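PDB 3WZ3: TraM protein from Plasmid R64, which is probably an inner-membrane component of a type IVB secretion system related to Legionella DotI, represented by a periplasmic fragment. Local coordinates for residues Ser55-Leu58 / Glu59-Lys63; Gln119-Pro123 / Arg124-Ser128. All blocks are in the same frame, centred on the assembly; numbering follows the deposited sequence.

Contact 1: Ser55-Leu58 / Glu59-Lys63; sequences SNIL and ETIKK
Asn56 and Thr60 meet where one helix hands over to the next, and they illustrate how a single carbonyl can serve two donors from one residue. The OG1 hydroxyl of Thr60 donates a hydrogen bond to Asn56 O at 2.8 Å, while Thr60 N donates to the same oxygen at 3.2 Å. The two donors arrive from opposite faces of the carbonyl plane. Thr60 can do this because OG1 lies beside its own backbone N (chi1 -56°), turned back toward the start of the helix.

The Glu59 side chain passes Asn56 at a slant, from CB to its carboxylate. Its CB lies 3.4 Å from Asn56 OD1, CG passes the same oxygen more loosely, and CD stands about equally far from both polar atoms of the amide. At the tip, Asn56 ND2 donates to Glu59 OE2 over 3.3 Å in a nearly straight bond (173°). That acceptor lies in the amide plane; the two planes stand 80° apart, and ND2 comes in from above the carboxylate. The other oxygen, OE1, takes a weak bond from a water that also donates to Asn56 OD1. Lys63 NZ makes a long salt bridge to OE2.

On the buried side, Ile57 CG2 meets Ile61 CD1 at 3.5 Å, and the same pair is joined by the backbone bond from Ile61 N to Ile57 O. Leu100 of strand 88-101 touches both isoleucines. With positive phi, Asn56 is the C-prime residue of the Schellman motif that ends helix 42-54. It also stands at the N-cap position of helix 57-64 without a side-chain capping bond, its OD1 reaching Glu59 N by way of a second water: a helix-to-helix junction.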
loop_
_atom_site.group_PDB
_atom_site.type_symbol
_atom_site.label_atom_id
_atom_site.label_comp_id
_atom_site.label_asym_id
_atom_site.label_seq_id
_atom_site.Cartn_x
_atom_site.Cartn_y
_atom_site.Cartn_z
ATOM N N SER A 55 -5.201 4.536 -11.676
ATOM C CA SER A 55 -6.000 5.727 -11.371
ATOM C C SER A 55 -5.379 7.029 -11.876
ATOM O O SER A 55 -5.820 8.111 -11.490
ATOM C CB SER A 55 -6.262 5.832 -9.866
ATOM O OG SER A 55 -7.146 4.798 -9.437
ATOM N N ASN A 56 -4.357 6.914 -12.721
ATOM C CA ASN A 56 -3.672 8.076 -13.279
ATOM C C ASN A 56 -3.242 9.059 -12.197
ATOM O O ASN A 56 -3.285 10.279 -12.383
ATOM C CB ASN A 56 -4.555 8.782 -14.309
ATOM C CG ASN A 56 -3.755 9.647 -15.236
ATOM O OD1 ASN A 56 -2.586 9.360 -15.514
ATOM N ND2 ASN A 56 -4.369 10.728 -15.714
ATOM N N ILE A 57 -2.792 8.532 -11.061
ATOM C CA ILE A 57 -2.462 9.389 -9.919
ATOM C C ILE A 57 -1.293 10.331 -10.136
ATOM O O ILE A 57 -1.417 11.524 -9.882
ATOM C CB ILE A 57 -2.177 8.530 -8.667
ATOM C CG1 ILE A 57 -3.420 7.746 -8.273
ATOM C CG2 ILE A 57 -1.638 9.386 -7.518
ATOM C CD1 ILE A 57 -4.590 8.614 -7.981
ATOM N N LEU A 58 -0.155 9.807 -10.577
ATOM C CA LEU A 58 1.052 10.617 -10.632
ATOM C C LEU A 58 0.912 11.751 -11.627
ATOM O O LEU A 58 1.331 12.866 -11.347
ATOM C CB LEU A 58 2.270 9.754 -10.970
ATOM C CG LEU A 58 2.587 8.701 -9.911
ATOM C CD1 LEU A 58 3.838 7.959 -10.349
ATOM C CD2 LEU A 58 2.771 9.362 -8.566
ATOM N N GLU A 59 0.324 11.464 -12.783
ATOM C CA GLU A 59 0.143 12.506 -13.782
ATOM C C GLU A 59 -0.813 13.570 -13.289
ATOM O O GLU A 59 -0.602 14.751 -13.533
ATOM C CB GLU A 59 -0.378 11.929 -15.101
ATOM C CG GLU A 59 -0.723 13.015 -16.108
ATOM C CD GLU A 59 -1.306 12.473 -17.398
ATOM O OE1 GLU A 59 -0.534 11.901 -18.198
ATOM O OE2 GLU A 59 -2.534 12.632 -17.617
ATOM N N THR A 60 -1.865 13.167 -12.583
ATOM C CA THR A 60 -2.835 14.133 -12.074
ATOM C C THR A 60 -2.238 14.979 -10.948
ATOM O O THR A 60 -2.436 16.196 -10.901
ATOM C CB THR A 60 -4.124 13.450 -11.597
ATOM O OG1 THR A 60 -4.670 12.666 -12.665
ATOM C CG2 THR A 60 -5.159 14.500 -11.156
ATOM N N ILE A 61 -1.498 14.350 -10.042
ATOM C CA ILE A 61 -0.810 15.088 -8.991
ATOM C C ILE A 61 0.116 16.126 -9.614
ATOM O O ILE A 61 0.097 17.299 -9.213
ATOM C CB ILE A 61 -0.019 14.148 -8.062
ATOM C CG1 ILE A 61 -0.979 13.362 -7.167
ATOM C CG2 ILE A 61 0.932 14.963 -7.186
ATOM C CD1 ILE A 61 -0.273 12.374 -6.235
ATOM N N LYS A 62 0.907 15.709 -10.594
ATOM C CA LYS A 62 1.891 16.614 -11.198
ATOM C C LYS A 62 1.242 17.733 -12.002
ATOM O O LYS A 62 1.588 18.906 -11.843
ATOM C CB LYS A 62 2.859 15.844 -12.095
ATOM C CG LYS A 62 3.908 16.722 -12.771
ATOM C CD LYS A 62 4.779 15.889 -13.694
ATOM C CE LYS A 62 5.853 16.737 -14.360
ATOM N NZ LYS A 62 5.255 17.853 -15.146
ATOM N N LYS A 63 0.304 17.380 -12.865
ATOM C CA LYS A 63 -0.280 18.371 -13.763
ATOM C C LYS A 63 -1.265 19.300 -13.078
ATOM O O LYS A 63 -1.283 20.503 -13.363
ATOM C CB LYS A 63 -0.930 17.682 -14.959
ATOM C CG LYS A 63 0.092 17.144 -15.941
ATOM C CD LYS A 63 -0.566 16.325 -17.037
ATOM C CE LYS A 63 -1.674 17.105 -17.725
ATOM N NZ LYS A 63 -2.405 16.253 -18.712
HETATM O O HOH W 1 -0.270 8.842 -13.988
HETATM O O HOH W 2 -1.558 9.412 -18.239
#

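Contact 2: Gln119-Pro123 / Arg124-Ser128; sequences QRVDP and RLKPS
Asp122 turns its carboxylate forward over the backbone of Arg124, the kind of arrangement by which an aspartate shapes the chain that follows it. Asp122 chi1 of -179° swings CG away from its backbone N and beside the carbonyl carbon, and OD1 thereby comes within 2.9 Å of Arg124 N. The N-H comes to this oxygen from above the carboxylate plane, closing an Asx turn across Pro123. OD1 also lies 3.3 Å from Arg124 CB, so the carboxylate tip touches the base of the arginine. Beyond CB the arginine bends at chi2 and leads away, its guanidinium plane turned 76° from that of the carboxylate.

The main-chain oxygen of Asp122 accepts twice. Leu125 N approaches it at 2.9 Å from above the carbonyl plane, completing a type I beta turn with Pro123 and Arg124 at the corners. Lys126 N lies in that plane, at 3.2 Å. A CA-H...O contact from Pro123 CA to Lys126 O adds to the closure of the loop.

Val121 provides the apolar part of the contact. Its CG1 methyl lies 4.0 Å from Lys126 CB and 4.2 Å from Leu125 CB, the valine crossing the base of the extended lysine chain at a slant. The far end of that chain is held elsewhere: Lys126 NZ forms a salt bridge with Glu131, a hydrogen bond with Pro38 O, and a bound sulfate lies nearby.

The turn forms part of the connection from strand 110-120 to strand 130-139, where Val121 still pairs with Gly129 by backbone hydrogen bonding, while Arg120 lies against Trp5 in a cation-pi contact and packs on Trp88 and Trp90 of strand 88-101.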
loop_
_atom_site.group_PDB
_atom_site.type_symbol
_atom_site.label_atom_id
_atom_site.label_comp_id
_atom_site.label_asym_id
_atom_site.label_seq_id
_atom_site.Cartn_x
_atom_site.Cartn_y
_atom_site.Cartn_z
ATOM N N GLN A 119 5.218 -11.021 3.499
ATOM C CA GLN A 119 6.072 -12.160 3.829
ATOM C C GLN A 119 7.109 -11.776 4.875
ATOM O O GLN A 119 7.493 -10.619 4.990
ATOM C CB GLN A 119 6.777 -12.711 2.583
ATOM C CG GLN A 119 7.790 -11.742 1.962
ATOM C CD GLN A 119 8.335 -12.247 0.629
ATOM O OE1 GLN A 119 7.948 -13.312 0.144
ATOM N NE2 GLN A 119 9.238 -11.488 0.034
ATOM N N ARG A 120 7.565 -12.771 5.628
ATOM C CA ARG A 120 8.647 -12.581 6.576
ATOM C C ARG A 120 9.964 -12.311 5.846
ATOM O O ARG A 120 10.190 -12.809 4.739
ATOM C CB ARG A 120 8.807 -13.837 7.438
ATOM C CG ARG A 120 7.770 -13.991 8.552
ATOM C CD ARG A 120 7.792 -12.834 9.583
ATOM N NE ARG A 120 9.181 -12.439 9.876
ATOM C CZ ARG A 120 10.003 -13.115 10.665
ATOM N NH1 ARG A 120 9.588 -14.196 11.328
ATOM N NH2 ARG A 120 11.252 -12.686 10.802
ATOM N N VAL A 121 10.833 -11.541 6.517
ATOM C CA VAL A 121 12.162 -11.173 6.049
ATOM C C VAL A 121 13.100 -11.340 7.242
ATOM O O VAL A 121 12.705 -11.134 8.377
ATOM C CB VAL A 121 12.194 -9.693 5.612
ATOM C CG1 VAL A 121 13.580 -9.272 5.154
ATOM C CG2 VAL A 121 11.193 -9.481 4.489
ATOM N N ASP A 122 14.336 -11.737 6.967
ATOM C CA ASP A 122 15.374 -11.800 7.989
ATOM C C ASP A 122 15.489 -10.421 8.638
ATOM O O ASP A 122 15.726 -9.431 7.935
ATOM C CB ASP A 122 16.691 -12.184 7.296
ATOM C CG ASP A 122 17.867 -12.314 8.252
ATOM O OD1 ASP A 122 17.742 -12.000 9.444
ATOM O OD2 ASP A 122 18.942 -12.741 7.771
ATOM N N PRO A 123 15.318 -10.339 9.967
ATOM C CA PRO A 123 15.411 -9.032 10.631
ATOM C C PRO A 123 16.807 -8.398 10.544
ATOM O O PRO A 123 16.926 -7.197 10.774
ATOM C CB PRO A 123 15.016 -9.330 12.077
ATOM C CG PRO A 123 14.282 -10.659 12.009
ATOM C CD PRO A 123 14.957 -11.413 10.912
ATOM N N ARG A 124 17.821 -9.177 10.195
ATOM C CA ARG A 124 19.154 -8.623 9.936
ATOM C C ARG A 124 19.161 -7.765 8.674
ATOM O O ARG A 124 20.026 -6.913 8.490
ATOM C CB ARG A 124 20.191 -9.745 9.799
ATOM C CG ARG A 124 21.599 -9.235 9.503
ATOM C CD ARG A 124 22.095 -8.392 10.668
ATOM N NE ARG A 124 23.413 -7.802 10.441
ATOM C CZ ARG A 124 23.615 -6.638 9.832
ATOM N NH1 ARG A 124 22.585 -5.943 9.360
ATOM N NH2 ARG A 124 24.854 -6.170 9.682
ATOM N N LEU A 125 18.197 -8.007 7.790
ATOM C CA LEU A 125 18.079 -7.271 6.534
ATOM C C LEU A 125 17.099 -6.096 6.649
ATOM O O LEU A 125 17.408 -4.972 6.260
ATOM C CB LEU A 125 17.625 -8.229 5.436
ATOM C CG LEU A 125 18.561 -8.628 4.294
ATOM C CD1 LEU A 125 20.024 -8.641 4.705
ATOM C CD2 LEU A 125 18.137 -9.978 3.717
ATOM N N LYS A 126 15.908 -6.370 7.178
ATOM C CA LYS A 126 14.922 -5.347 7.457
ATOM C C LYS A 126 14.417 -5.537 8.879
ATOM O O LYS A 126 13.821 -6.575 9.196
ATOM C CB LYS A 126 13.735 -5.461 6.494
ATOM C CG LYS A 126 14.056 -5.141 5.062
ATOM C CD LYS A 126 12.772 -5.102 4.229
ATOM C CE LYS A 126 13.107 -4.705 2.799
ATOM N NZ LYS A 126 11.888 -4.625 1.937
ATOM N N PRO A 127 14.659 -4.557 9.752
ATOM C CA PRO A 127 14.341 -4.781 11.165
ATOM C C PRO A 127 12.858 -5.019 11.451
ATOM O O PRO A 127 12.546 -5.590 12.495
ATOM C CB PRO A 127 14.868 -3.509 11.856
ATOM C CG PRO A 127 14.871 -2.485 10.765
ATOM C CD PRO A 127 15.252 -3.215 9.528
ATOM N N SER A 128 11.967 -4.605 10.543
ATOM C CA SER A 128 10.544 -4.924 10.695
ATOM C C SER A 128 10.296 -6.417 10.582
ATOM O O SER A 128 9.274 -6.900 11.052
ATOM C CB SER A 128 9.712 -4.253 9.592
ATOM O OG SER A 128 10.018 -4.821 8.345
#

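Both contacts are local, between residues close in sequence, placed on opposite sides of the chain's centre, with their own centres about 32 Å apart and nearest atoms about 19 Å apart. In each, a carbonyl oxygen takes two donors at a change of direction, Asn56 O in contact 1 and Asp122 O in contact 2. Their settings differ. Contact 1 joins two helices and is partly buried, with isoleucines facing the sheet and a polar, watered side outside. Contact 2 lies on the surface and links the two sheet strands 110-120 and 130-139, its side-chain carboxylate bonding directly to the backbone, whereas Asn56 OD1 in contact 1 reaches the backbone N of Glu59 through a water.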